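Local structure of CLIP-associating protein 2 (Mus musculus, 3WOZ) at residues T69-I74 with L112-E117; L92-G97 with Q135-S140; F119-Q124 with A155-P160; N126-F131 with L148-T153; E168-V173 with L211-K216. The protein is a microtubule-associated CLASP family member whose HEAT-repeat TOG domain, the part described here, probably contributes to the control of microtubule dynamics. One frame throughout, in Å; residues are numbered along the deposited sequence.

Contact 1 (T69-I74 with L112-E117)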
# COMPACT_ATOMS: atom_id res chain seq x y z
N THR A 69 9.59 -10.97 6.99
CA THR A 69 10.43 -11.35 5.86
C THR A 69 10.29 -10.34 4.71
O THR A 69 11.24 -10.11 3.97
CB THR A 69 10.08 -12.77 5.36
OG1 THR A 69 9.96 -13.65 6.49
CG2 THR A 69 11.15 -13.31 4.42
N LEU A 70 9.10 -9.75 4.58
CA LEU A 70 8.81 -8.76 3.52
C LEU A 70 9.79 -7.59 3.54
O LEU A 70 10.18 -7.10 2.49
CB LEU A 70 7.38 -8.22 3.64
CG LEU A 70 6.22 -8.88 2.88
CD1 LEU A 70 4.93 -8.10 3.15
CD2 LEU A 70 6.49 -8.94 1.37
N VAL A 71 10.17 -7.16 4.75
CA VAL A 71 11.07 -6.02 4.93
C VAL A 71 12.40 -6.27 4.21
O VAL A 71 12.84 -5.45 3.42
CB VAL A 71 11.30 -5.72 6.44
CG1 VAL A 71 12.40 -4.67 6.63
CG2 VAL A 71 10.00 -5.25 7.08
N ASP A 72 13.00 -7.43 4.49
CA ASP A 72 14.24 -7.85 3.85
C ASP A 72 14.08 -8.10 2.36
O ASP A 72 14.97 -7.78 1.57
CB ASP A 72 14.76 -9.12 4.52
CG ASP A 72 15.22 -8.87 5.93
OD1 ASP A 72 14.47 -9.23 6.87
OD2 ASP A 72 16.31 -8.28 6.09
N PHE A 73 12.94 -8.69 1.99
CA PHE A 73 12.63 -9.01 0.60
C PHE A 73 12.51 -7.75 -0.24
O PHE A 73 13.13 -7.66 -1.30
CB PHE A 73 11.33 -9.83 0.53
CG PHE A 73 10.87 -10.13 -0.87
CD1 PHE A 73 9.68 -9.59 -1.35
CD2 PHE A 73 11.60 -10.98 -1.70
CE1 PHE A 73 9.23 -9.87 -2.63
CE2 PHE A 73 11.16 -11.27 -2.98
CZ PHE A 73 9.97 -10.72 -3.44
N ILE A 74 11.74 -6.78 0.26
CA ILE A 74 11.61 -5.49 -0.41
C ILE A 74 12.96 -4.78 -0.51
O ILE A 74 13.32 -4.28 -1.58
CB ILE A 74 10.56 -4.59 0.29
CG1 ILE A 74 9.16 -5.20 0.20
CG2 ILE A 74 10.56 -3.19 -0.32
CD1 ILE A 74 8.19 -4.70 1.25
N LEU A 112 4.68 -1.36 5.15
CA LEU A 112 4.21 -0.20 4.39
C LEU A 112 5.26 0.91 4.32
O LEU A 112 5.45 1.51 3.27
CB LEU A 112 2.92 0.37 4.99
CG LEU A 112 1.58 -0.33 4.71
CD1 LEU A 112 0.51 0.23 5.64
CD2 LEU A 112 1.17 -0.18 3.24
N ASP A 113 5.93 1.17 5.45
CA ASP A 113 6.94 2.22 5.52
C ASP A 113 8.13 1.88 4.61
O ASP A 113 8.65 2.75 3.91
CB ASP A 113 7.43 2.43 6.96
CG ASP A 113 6.37 3.02 7.87
OD1 ASP A 113 5.33 3.55 7.39
OD2 ASP A 113 6.57 2.97 9.10
N ILE A 114 8.55 0.62 4.65
CA ILE A 114 9.62 0.12 3.79
C ILE A 114 9.23 0.27 2.31
O ILE A 114 9.99 0.82 1.52
CB ILE A 114 9.96 -1.37 4.11
CG1 ILE A 114 10.44 -1.52 5.56
CG2 ILE A 114 10.99 -1.94 3.14
CD1 ILE A 114 11.66 -0.71 5.92
N THR A 115 8.03 -0.19 1.97
CA THR A 115 7.48 -0.03 0.61
C THR A 115 7.54 1.42 0.16
O THR A 115 8.05 1.71 -0.92
CB THR A 115 6.01 -0.52 0.54
OG1 THR A 115 5.94 -1.88 0.97
CG2 THR A 115 5.46 -0.42 -0.89
N ARG A 116 7.05 2.32 1.00
CA ARG A 116 6.94 3.73 0.66
C ARG A 116 8.28 4.38 0.32
O ARG A 116 8.33 5.28 -0.52
CB ARG A 116 6.26 4.49 1.80
CG ARG A 116 5.48 5.74 1.37
CD ARG A 116 4.47 6.11 2.46
NE ARG A 116 5.13 6.19 3.76
CZ ARG A 116 4.84 5.44 4.82
NH1 ARG A 116 3.86 4.54 4.81
NH2 ARG A 116 5.54 5.63 5.93
N GLU A 117 9.35 3.92 0.97
CA GLU A 117 10.68 4.48 0.74
C GLU A 117 11.49 3.69 -0.28
O GLU A 117 12.62 4.07 -0.59
CB GLU A 117 11.46 4.62 2.07
CG GLU A 117 11.92 3.30 2.69
CD GLU A 117 12.55 3.47 4.07
OE1 GLU A 117 12.26 4.47 4.76
OE2 GLU A 117 13.33 2.59 4.49
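Ile114 sits against two residues of the neighbouring helix one turn apart, Val71 and Ile74. Its two branches divide the work. CG1 lies 3.9 Å from Val71 CG1, where the two side chains cross at about a right angle, and CG2 packs 3.7 Å from CG2 of Ile74. The split follows from chi1 of -61°, which sets CG2 of Ile114 anti to its backbone N and leaves CG1 beside that nitrogen. Ile74 uses its other branch as well: its CD1 ends 3.6 Å from Thr115 OG1, the two side chains meeting at a slant. That hydroxyl is hydrogen-bonded to the carbonyl oxygen of Ala111 in the preceding turn, so a polar atom inside an otherwise hydrocarbon contact is satisfied by its own helix.

The two segments run almost parallel, with 10° between their axes and a closest approach of 9.6 Å. They belong to helices 60-77 and 102-118 of the HEAT-repeat array, with helix 85-96 between them in sequence. Leu88 of that helix touches both Ile74 and Thr115. Farther out, Arg116 and Asp113 form a salt bridge within helix 102-118, NH2 meeting OD1 from above the carboxylate plane. Gln109 also bonds to Asp113 OD1, and Tyr150 of helix 141-155 packs on Thr115 and Arg116.

Contact 2 (L92-G97 with Q135-S140)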
# COMPACT_ATOMS: atom_id res chain seq x y z
N LEU A 92 -1.15 -4.86 1.50
CA LEU A 92 -0.71 -4.32 2.78
C LEU A 92 -1.71 -3.32 3.34
O LEU A 92 -1.94 -3.29 4.55
CB LEU A 92 0.68 -3.68 2.67
CG LEU A 92 1.92 -4.56 2.65
CD1 LEU A 92 3.16 -3.68 2.49
CD2 LEU A 92 2.04 -5.43 3.92
N LEU A 93 -2.32 -2.52 2.47
CA LEU A 93 -3.33 -1.56 2.90
C LEU A 93 -4.61 -2.24 3.37
O LEU A 93 -5.25 -1.80 4.33
CB LEU A 93 -3.63 -0.53 1.81
CG LEU A 93 -2.52 0.49 1.54
CD1 LEU A 93 -2.80 1.20 0.22
CD2 LEU A 93 -2.38 1.49 2.68
N LYS A 94 -4.98 -3.33 2.70
CA LYS A 94 -6.11 -4.15 3.15
C LYS A 94 -5.83 -4.76 4.53
O LYS A 94 -6.69 -4.72 5.41
CB LYS A 94 -6.42 -5.25 2.12
CG LYS A 94 -7.06 -4.73 0.84
CD LYS A 94 -7.37 -5.86 -0.12
CE LYS A 94 -8.46 -5.44 -1.11
NZ LYS A 94 -8.63 -6.43 -2.21
N LYS A 95 -4.63 -5.29 4.72
CA LYS A 95 -4.21 -5.83 6.02
C LYS A 95 -4.18 -4.76 7.10
O LYS A 95 -4.63 -4.99 8.22
CB LYS A 95 -2.85 -6.52 5.92
CG LYS A 95 -2.88 -7.85 5.19
CD LYS A 95 -3.85 -8.81 5.84
CE LYS A 95 -4.52 -9.69 4.82
NZ LYS A 95 -5.16 -10.85 5.47
N MSE A 96 -3.69 -3.58 6.74
CA MSE A 96 -3.65 -2.43 7.64
C MSE A 96 -5.05 -1.97 8.04
O MSE A 96 -5.24 -1.41 9.12
CB MSE A 96 -2.88 -1.27 7.00
CG MSE A 96 -2.46 -0.16 7.97
SE MSE A 96 -1.14 -0.77 9.29
CE MSE A 96 -1.63 0.44 10.75
N GLY A 97 -6.03 -2.22 7.17
CA GLY A 97 -7.42 -1.84 7.44
C GLY A 97 -8.26 -2.97 8.00
O GLY A 97 -9.46 -2.80 8.23
N GLN A 135 -13.43 -0.57 -8.19
CA GLN A 135 -14.86 -0.89 -8.20
C GLN A 135 -15.14 -2.37 -7.91
O GLN A 135 -16.28 -2.75 -7.63
CB GLN A 135 -15.46 -0.51 -9.56
CG GLN A 135 -16.96 -0.23 -9.55
CD GLN A 135 -17.29 1.20 -9.15
OE1 GLN A 135 -16.78 2.16 -9.72
NE2 GLN A 135 -18.17 1.34 -8.16
N THR A 136 -14.09 -3.20 -7.96
CA THR A 136 -14.23 -4.65 -7.75
C THR A 136 -14.17 -5.04 -6.27
O THR A 136 -13.78 -6.17 -5.93
CB THR A 136 -13.17 -5.45 -8.55
OG1 THR A 136 -11.86 -5.01 -8.17
CG2 THR A 136 -13.36 -5.26 -10.05
N GLN A 137 -14.59 -4.12 -5.40
CA GLN A 137 -14.50 -4.27 -3.94
C GLN A 137 -15.10 -3.05 -3.25
O GLN A 137 -15.23 -1.98 -3.85
CB GLN A 137 -13.04 -4.45 -3.50
CG GLN A 137 -12.10 -3.34 -3.97
CD GLN A 137 -10.68 -3.55 -3.52
OE1 GLN A 137 -9.97 -4.42 -4.02
NE2 GLN A 137 -10.24 -2.74 -2.56
N THR A 138 -15.47 -3.21 -1.98
CA THR A 138 -16.05 -2.11 -1.20
C THR A 138 -15.35 -1.96 0.15
O THR A 138 -15.70 -2.65 1.11
CB THR A 138 -17.57 -2.27 -1.04
OG1 THR A 138 -18.16 -2.61 -2.30
CG2 THR A 138 -18.20 -0.97 -0.53
N PRO A 139 -14.36 -1.04 0.23
CA PRO A 139 -13.51 -0.87 1.40
C PRO A 139 -14.27 -0.48 2.67
O PRO A 139 -15.18 0.35 2.62
CB PRO A 139 -12.56 0.26 0.99
CG PRO A 139 -13.25 0.96 -0.14
CD PRO A 139 -14.00 -0.11 -0.86
N SER A 140 -13.87 -1.08 3.78
CA SER A 140 -14.37 -0.71 5.10
C SER A 140 -13.84 0.66 5.49
O SER A 140 -12.96 1.22 4.81
CB SER A 140 -13.93 -1.75 6.13
OG SER A 140 -12.53 -1.69 6.35
O HOH W 1 -7.67 -5.60 -4.63
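Lys94 leaves its helix with CG beside the backbone N (chi1 -72°), whereas Gln137 starts with CG between its backbone N and carbonyl carbon (chi1 55°), which turns its amide toward helix 85-96. Beyond CG both chains are extended, and they reach each other from opposite directions, bringing the ammonium group to the amide oxygen. NZ of Lys94 donates to Gln137 OE1 over 3.0 Å, approaching from above the carbonyl plane, 45° out of it, instead of along a lone pair. A water completes a small triangle: it accepts from Lys94 NZ and donates to Gln137 OE1, each at 2.7 Å. The amide oxygen is thus held twice, directly and through the water. The methylene before the ammonium also lies close to the amide, with Lys94 CE 3.5 Å from Gln137 NE2.

At the other end of the contact, Ser140 OG merely comes near Gly97 O, at 3.8 Å. Ser140 is the N-cap of helix 141-155, and its OG makes a weak bond to the backbone N of Val143. The Lys94-Gln137 bond and its water join the C-terminal end of helix 85-96 to the loop between helices 121-133 and 141-155, while Phe131 of helix 121-133 packs against both Lys94 and Gln137.

Contact 3 (F119-Q124 with A155-P160)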
# COMPACT_ATOMS: atom_id res chain seq x y z
N PHE A 119 10.26 2.53 -3.52
CA PHE A 119 9.73 2.52 -4.89
C PHE A 119 9.50 3.94 -5.40
O PHE A 119 9.28 4.84 -4.60
CB PHE A 119 8.42 1.73 -4.95
CG PHE A 119 8.58 0.26 -4.69
CD1 PHE A 119 8.97 -0.60 -5.72
CD2 PHE A 119 8.34 -0.27 -3.43
CE1 PHE A 119 9.12 -1.96 -5.49
CE2 PHE A 119 8.49 -1.63 -3.19
CZ PHE A 119 8.88 -2.48 -4.22
N PRO A 120 9.53 4.14 -6.74
CA PRO A 120 9.27 5.49 -7.26
C PRO A 120 7.92 6.03 -6.78
O PRO A 120 6.95 5.28 -6.70
CB PRO A 120 9.26 5.30 -8.78
CG PRO A 120 10.04 4.05 -9.01
CD PRO A 120 9.78 3.17 -7.82
N ASN A 121 7.88 7.32 -6.46
CA ASN A 121 6.69 7.95 -5.90
C ASN A 121 5.49 7.99 -6.87
O ASN A 121 4.36 7.69 -6.47
CB ASN A 121 7.00 9.35 -5.39
CG ASN A 121 7.87 9.34 -4.13
OD1 ASN A 121 7.75 8.45 -3.28
ND2 ASN A 121 8.72 10.36 -3.99
N ASP A 122 5.75 8.35 -8.12
CA ASP A 122 4.68 8.44 -9.13
C ASP A 122 3.96 7.11 -9.29
O ASP A 122 2.73 7.06 -9.28
CB ASP A 122 5.21 8.98 -10.48
CG ASP A 122 6.31 8.11 -11.08
OD1 ASP A 122 7.03 7.40 -10.33
OD2 ASP A 122 6.48 8.16 -12.32
N LEU A 123 4.74 6.03 -9.41
CA LEU A 123 4.20 4.67 -9.53
C LEU A 123 3.35 4.26 -8.32
O LEU A 123 2.26 3.69 -8.48
CB LEU A 123 5.33 3.65 -9.73
CG LEU A 123 6.24 3.68 -10.97
CD1 LEU A 123 7.18 2.49 -10.92
CD2 LEU A 123 5.46 3.67 -12.29
N GLN A 124 3.84 4.55 -7.12
CA GLN A 124 3.08 4.33 -5.88
C GLN A 124 1.78 5.12 -5.92
O GLN A 124 0.72 4.59 -5.61
CB GLN A 124 3.87 4.78 -4.66
CG GLN A 124 5.12 4.00 -4.34
CD GLN A 124 5.68 4.41 -3.00
OE1 GLN A 124 6.81 4.89 -2.89
NE2 GLN A 124 4.87 4.26 -1.96
N ALA A 155 2.53 12.00 -0.07
CA ALA A 155 2.46 13.38 -0.55
C ALA A 155 3.55 14.27 0.05
O ALA A 155 3.99 15.22 -0.59
CB ALA A 155 1.08 13.97 -0.26
N LYS A 156 3.98 13.93 1.27
CA LYS A 156 5.05 14.67 1.95
C LYS A 156 6.43 14.41 1.37
O LYS A 156 7.38 15.15 1.64
CB LYS A 156 5.06 14.35 3.46
CG LYS A 156 3.71 14.51 4.18
CD LYS A 156 3.19 15.94 4.12
CE LYS A 156 1.77 16.04 4.66
NZ LYS A 156 1.72 15.89 6.14
N GLN A 157 6.56 13.35 0.57
CA GLN A 157 7.85 12.99 -0.03
C GLN A 157 7.86 13.08 -1.56
O GLN A 157 8.90 12.89 -2.19
CB GLN A 157 8.31 11.61 0.46
CG GLN A 157 7.46 10.42 -0.01
CD GLN A 157 7.99 9.08 0.48
OE1 GLN A 157 8.21 8.88 1.67
NE2 GLN A 157 8.19 8.15 -0.45
N MSE A 158 6.71 13.38 -2.15
CA MSE A 158 6.56 13.43 -3.61
C MSE A 158 7.14 14.70 -4.24
O MSE A 158 7.33 15.71 -3.57
CB MSE A 158 5.09 13.34 -3.99
CG MSE A 158 4.59 11.94 -4.26
SE MSE A 158 2.66 11.89 -4.24
CE MSE A 158 2.24 12.73 -5.95
N ASP A 159 7.41 14.61 -5.54
CA ASP A 159 7.64 15.79 -6.37
C ASP A 159 6.28 16.33 -6.81
O ASP A 159 5.35 15.56 -6.98
CB ASP A 159 8.46 15.42 -7.61
CG ASP A 159 9.95 15.39 -7.34
OD1 ASP A 159 10.41 16.00 -6.34
OD2 ASP A 159 10.67 14.77 -8.15
N PRO A 160 6.17 17.67 -6.99
CA PRO A 160 4.93 18.27 -7.49
C PRO A 160 4.39 17.65 -8.79
O PRO A 160 3.18 17.50 -8.94
CB PRO A 160 5.32 19.73 -7.70
CG PRO A 160 6.37 19.98 -6.69
CD PRO A 160 7.15 18.70 -6.60
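This is a mainly polar contact between the start of one helix and a loop: Asn121, first residue of helix 121-133, meets Gln157 and Met158 in the loop after helix 141-155. Asn121 has the largest buried area of the contact, and its side chain is engaged along its length. At the end, Gln157 NE2 donates to Asn121 OD1 over 2.9 Å in a nearly straight bond, with an N-H...O angle of 171°. The acceptor lies in the amide plane of Gln157, whereas the donor is tilted 18° from the carbonyl plane of Asn121. The two amide planes are turned 57° against each other. Gln157 gets there with an extended chain that begins between its backbone N and carbonyl carbon. Its NE2 is shared, for it also bonds to the carbonyl oxygen of Arg116 near the end of helix 102-118.

Nearer the backbone, Asn121 CB packs 3.7 Å from CG of selenomethionine Met158. Met158 also touches Leu202 of helix 186-202, and Leu154 of helix 141-155 packs on Asn121. Side-chain amides here link a helix start, a loop and the preceding helix end, at the inter-helix turns along one edge of the HEAT-repeat TOG domain.

Contact 4 (N126-F131 with L148-T153)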
# COMPACT_ATOMS: atom_id res chain seq x y z
N ASN A 126 0.07 6.36 -8.43
CA ASN A 126 -0.86 5.91 -9.46
C ASN A 126 -1.63 4.68 -9.04
O ASN A 126 -2.82 4.56 -9.31
CB ASN A 126 -0.12 5.67 -10.79
CG ASN A 126 0.43 6.95 -11.40
OD1 ASN A 126 1.33 6.90 -12.24
ND2 ASN A 126 -0.09 8.10 -10.98
N ILE A 127 -0.95 3.77 -8.34
CA ILE A 127 -1.59 2.60 -7.74
C ILE A 127 -2.62 3.04 -6.70
O ILE A 127 -3.71 2.48 -6.62
CB ILE A 127 -0.56 1.65 -7.11
CG1 ILE A 127 0.19 0.89 -8.21
CG2 ILE A 127 -1.22 0.67 -6.14
CD1 ILE A 127 1.55 0.43 -7.80
N LEU A 128 -2.27 4.07 -5.93
CA LEU A 128 -3.15 4.56 -4.88
C LEU A 128 -4.40 5.24 -5.44
O LEU A 128 -5.47 5.15 -4.83
CB LEU A 128 -2.39 5.51 -3.95
CG LEU A 128 -1.30 4.89 -3.06
CD1 LEU A 128 -0.59 5.97 -2.28
CD2 LEU A 128 -1.85 3.85 -2.11
N MSE A 129 -4.27 5.90 -6.58
CA MSE A 129 -5.43 6.53 -7.21
C MSE A 129 -6.42 5.49 -7.73
O MSE A 129 -7.62 5.58 -7.45
CB MSE A 129 -5.01 7.51 -8.31
CG MSE A 129 -4.27 8.76 -7.81
SE MSE A 129 -5.16 9.80 -6.41
CE MSE A 129 -4.34 9.01 -4.82
N ARG A 130 -5.92 4.48 -8.43
CA ARG A 130 -6.74 3.36 -8.91
C ARG A 130 -7.38 2.57 -7.76
O ARG A 130 -8.54 2.18 -7.85
CB ARG A 130 -5.93 2.43 -9.82
CG ARG A 130 -5.70 2.98 -11.23
CD ARG A 130 -4.90 2.01 -12.11
NE ARG A 130 -3.52 1.86 -11.66
CZ ARG A 130 -2.52 2.67 -12.00
NH1 ARG A 130 -2.73 3.70 -12.80
NH2 ARG A 130 -1.30 2.45 -11.52
N PHE A 131 -6.62 2.34 -6.69
CA PHE A 131 -7.12 1.59 -5.54
C PHE A 131 -8.26 2.31 -4.82
O PHE A 131 -9.21 1.68 -4.38
CB PHE A 131 -5.98 1.26 -4.56
CG PHE A 131 -6.32 0.21 -3.54
CD1 PHE A 131 -6.91 -0.99 -3.92
CD2 PHE A 131 -6.02 0.41 -2.19
CE1 PHE A 131 -7.21 -1.97 -2.98
CE2 PHE A 131 -6.32 -0.56 -1.24
CZ PHE A 131 -6.92 -1.75 -1.63
N LEU A 148 -5.81 6.48 2.97
CA LEU A 148 -5.66 7.93 3.11
C LEU A 148 -4.39 8.34 3.86
O LEU A 148 -3.66 9.24 3.43
CB LEU A 148 -6.90 8.56 3.76
CG LEU A 148 -8.22 8.48 2.98
CD1 LEU A 148 -9.42 8.74 3.91
CD2 LEU A 148 -8.24 9.41 1.75
N LYS A 149 -4.12 7.67 4.98
CA LYS A 149 -2.89 7.95 5.74
C LYS A 149 -1.65 7.74 4.87
O LYS A 149 -0.70 8.52 4.94
CB LYS A 149 -2.81 7.10 7.00
CG LYS A 149 -3.64 7.62 8.16
CD LYS A 149 -3.44 6.75 9.39
CE LYS A 149 -4.02 7.39 10.65
NZ LYS A 149 -4.07 6.37 11.74
N TYR A 150 -1.67 6.69 4.06
CA TYR A 150 -0.55 6.39 3.17
C TYR A 150 -0.39 7.46 2.09
O TYR A 150 0.72 7.95 1.86
CB TYR A 150 -0.71 4.99 2.56
CG TYR A 150 0.54 4.45 1.90
CD1 TYR A 150 0.93 4.88 0.63
CD2 TYR A 150 1.33 3.50 2.54
CE1 TYR A 150 2.07 4.38 0.01
CE2 TYR A 150 2.47 2.99 1.93
CZ TYR A 150 2.84 3.44 0.67
OH TYR A 150 3.97 2.93 0.06
N ILE A 151 -1.50 7.83 1.44
CA ILE A 151 -1.49 8.96 0.48
C ILE A 151 -0.83 10.16 1.12
O ILE A 151 0.12 10.71 0.58
CB ILE A 151 -2.92 9.43 0.05
CG1 ILE A 151 -3.87 8.26 -0.24
CG2 ILE A 151 -2.83 10.43 -1.12
CD1 ILE A 151 -3.67 7.57 -1.55
N GLU A 152 -1.36 10.57 2.28
CA GLU A 152 -0.87 11.75 2.98
C GLU A 152 0.64 11.70 3.19
O GLU A 152 1.34 12.68 2.93
CB GLU A 152 -1.58 11.94 4.32
CG GLU A 152 -1.64 13.41 4.73
CD GLU A 152 -1.36 13.65 6.20
OE1 GLU A 152 -1.75 12.80 7.04
OE2 GLU A 152 -0.76 14.70 6.52
N THR A 153 1.15 10.56 3.66
CA THR A 153 2.59 10.40 3.92
C THR A 153 3.39 10.42 2.61
O THR A 153 4.48 10.99 2.56
CB THR A 153 2.88 9.13 4.73
OG1 THR A 153 2.00 9.06 5.85
CG2 THR A 153 4.32 9.11 5.23
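Two sequential helices of the HEAT-repeat array, 121-133 and 141-155, pack here as an antiparallel hairpin. Their segments run at 151° to each other, with the axes 10.9 Å apart at closest approach. Leu128 points toward the second helix and meets Tyr150 and Ile151 there. Its CD1 touches both, lying 3.5 Å from Tyr150 CD1 and equally near Ile151 CD1.

The leucine methyl reaches the tyrosine at the ring edge, near the ring plane, and the two side chains cross at about a right angle. Tyr150 has CG anti to its backbone N (chi1 -166°), which lets the CD1 edge of the ring reach Leu128. Ile151 and Leu128 instead slide past each other in opposite directions. Ile151 CD1 presses to 3.4 Å from Leu128 CB, tighter than usual carbon-carbon contact. The same methyl also meets CE of selenomethionine Met129 at 3.6 Å; although Met129 leaves the backbone pointing away from the other helix, its chain bends at chi2 and chi3 and brings CE back.

Around these residues, Leu93 of helix 85-96 packs on Leu128, Val195 of helix 186-202 on Ile151, and Thr169 and Ala172 of helix 167-179 on Met129. No hydrogen bond crosses between the segments, and all four touching residues are buried. The two segments therefore meet through apolar packing alone, which fits a buried contact driven by the hydrophobic effect.

Contact 5 (E168-V173 with L211-K216)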
# COMPACT_ATOMS: atom_id res chain seq x y z
N GLU A 168 -8.37 9.68 -13.79
CA GLU A 168 -8.25 8.78 -12.63
C GLU A 168 -8.02 9.54 -11.32
O GLU A 168 -8.64 9.22 -10.30
CB GLU A 168 -7.14 7.76 -12.85
CG GLU A 168 -7.55 6.58 -13.71
CD GLU A 168 -6.45 5.55 -13.87
OE1 GLU A 168 -5.28 5.84 -13.54
OE2 GLU A 168 -6.76 4.43 -14.33
N THR A 169 -7.15 10.53 -11.36
CA THR A 169 -6.82 11.33 -10.19
C THR A 169 -7.97 12.28 -9.83
O THR A 169 -8.18 12.60 -8.66
CB THR A 169 -5.49 12.10 -10.39
OG1 THR A 169 -4.50 11.19 -10.89
CG2 THR A 169 -5.00 12.67 -9.08
N ARG A 170 -8.71 12.70 -10.86
CA ARG A 170 -9.93 13.48 -10.68
C ARG A 170 -11.03 12.62 -10.06
O ARG A 170 -11.76 13.07 -9.18
CB ARG A 170 -10.38 14.02 -12.04
CG ARG A 170 -11.29 15.23 -11.99
CD ARG A 170 -11.21 16.06 -13.27
NE ARG A 170 -11.22 15.25 -14.49
CZ ARG A 170 -10.22 15.17 -15.36
NH1 ARG A 170 -9.10 15.86 -15.18
NH2 ARG A 170 -10.34 14.39 -16.43
N LEU A 171 -11.12 11.37 -10.52
CA LEU A 171 -12.08 10.39 -10.01
C LEU A 171 -11.77 10.00 -8.55
O LEU A 171 -12.69 9.72 -7.78
CB LEU A 171 -12.08 9.14 -10.90
CG LEU A 171 -13.05 7.97 -10.69
CD1 LEU A 171 -14.49 8.35 -11.02
CD2 LEU A 171 -12.61 6.77 -11.51
N ALA A 172 -10.49 10.00 -8.20
CA ALA A 172 -10.05 9.64 -6.85
C ALA A 172 -10.27 10.77 -5.85
O ALA A 172 -10.79 10.54 -4.75
CB ALA A 172 -8.60 9.21 -6.85
N VAL A 173 -9.89 11.98 -6.24
CA VAL A 173 -10.06 13.16 -5.38
C VAL A 173 -11.54 13.42 -5.07
O VAL A 173 -11.87 13.84 -3.96
CB VAL A 173 -9.37 14.42 -5.98
CG1 VAL A 173 -9.75 15.68 -5.21
CG2 VAL A 173 -7.86 14.25 -5.98
N LEU A 211 -9.94 20.85 -9.16
CA LEU A 211 -11.18 21.35 -8.56
C LEU A 211 -12.11 21.99 -9.58
O LEU A 211 -13.32 21.78 -9.55
CB LEU A 211 -10.88 22.35 -7.44
CG LEU A 211 -10.18 21.89 -6.16
CD1 LEU A 211 -9.76 23.09 -5.33
CD2 LEU A 211 -11.07 20.96 -5.34
N GLY A 212 -11.52 22.77 -10.50
CA GLY A 212 -12.27 23.44 -11.56
C GLY A 212 -13.02 22.48 -12.46
O GLY A 212 -14.11 22.80 -12.94
N ALA A 213 -12.44 21.30 -12.67
CA ALA A 213 -13.04 20.26 -13.51
C ALA A 213 -13.98 19.33 -12.73
O ALA A 213 -14.34 18.25 -13.21
CB ALA A 213 -11.95 19.47 -14.22
N LEU A 214 -14.37 19.77 -11.53
CA LEU A 214 -15.34 19.04 -10.70
C LEU A 214 -16.63 19.84 -10.55
O LEU A 214 -16.60 21.08 -10.63
CB LEU A 214 -14.75 18.77 -9.31
CG LEU A 214 -13.52 17.87 -9.15
CD1 LEU A 214 -13.06 17.88 -7.70
CD2 LEU A 214 -13.80 16.45 -9.61
N PRO A 215 -17.77 19.15 -10.33
CA PRO A 215 -19.05 19.83 -10.10
C PRO A 215 -19.03 20.74 -8.86
O PRO A 215 -18.18 20.58 -7.98
CB PRO A 215 -20.03 18.67 -9.89
CG PRO A 215 -19.43 17.55 -10.65
CD PRO A 215 -17.96 17.69 -10.46
N LYS A 216 -19.98 21.67 -8.81
CA LYS A 216 -20.07 22.68 -7.75
C LYS A 216 -20.16 22.10 -6.34
O LYS A 216 -19.90 22.79 -5.35
CB LYS A 216 -21.27 23.61 -8.00
CG LYS A 216 -21.16 24.45 -9.27
CD LYS A 216 -22.51 25.01 -9.69
CE LYS A 216 -22.39 25.96 -10.88
NZ LYS A 216 -21.85 25.29 -12.10
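Arg170 and Leu214 have the most surface buried here, with Ala213 beside them, and it is the aliphatic part of the arginine that makes the contact. Arg170 points toward segment 211-216 from helix 167-179. Its CG meets Leu214 CD2 at 3.7 Å, the two side chains sliding past each other in opposite directions. One carbon farther on, Arg170 CD lies 3.6 Å from Ala213 CB and 3.8 Å from the carbonyl oxygen of Ala213, so this one methylene is near both the methyl and the backbone oxygen.

With CG anti to the backbone N (chi1 -158°), the chain first heads across to the other segment; a bend at chi3, 44°, then turns the guanidinium off that line. The charged end finds its partner elsewhere: NH1 bonds to OD1 of Asn165, just before helix 167-179. Leu214 keeps its CG beside the backbone N, and although its CB leaves to one side, its CD2 end comes nearer, approaching Arg170 O as well, at 4.0 Å.

Ala213 is the first residue to depart from helical geometry after helix 204-212, and Pro215 is the N-cap of helix 216-226, so the arginine packs on the short turn between these two helices. Leu210 of helix 204-212 adds a further contact to both Arg170 and Val173. No hydrogen bond passes between the segments. What joins them is van der Waals packing of an arginine's hydrocarbon stem, while its guanidinium is hydrogen-bonded to the amide oxygen of an asparagine outside the contact.

How the contacts relate
Contacts 1 to 4 follow the middle of the helical array, and contact 5 lies toward its C-terminal end, its centre 32 Å from that of contact 1. Contacts 3 and 4 both use helix 121-133, their centres 10 Å apart; along the chain the segments of contact 4 fall between those of contact 3. Contacts 1 and 2 alternate in sequence and touch through Leu112 and Leu92, while Leu93 of contact 2 packs on Tyr150 of contact 4. Arg130 of contact 4 and Glu168 of contact 5 form a long, weak ion pair. These contacts join neighbouring helices from 60-77 on to 204-212, within an elongated solenoid consistent with a tubulin-binding TOG domain.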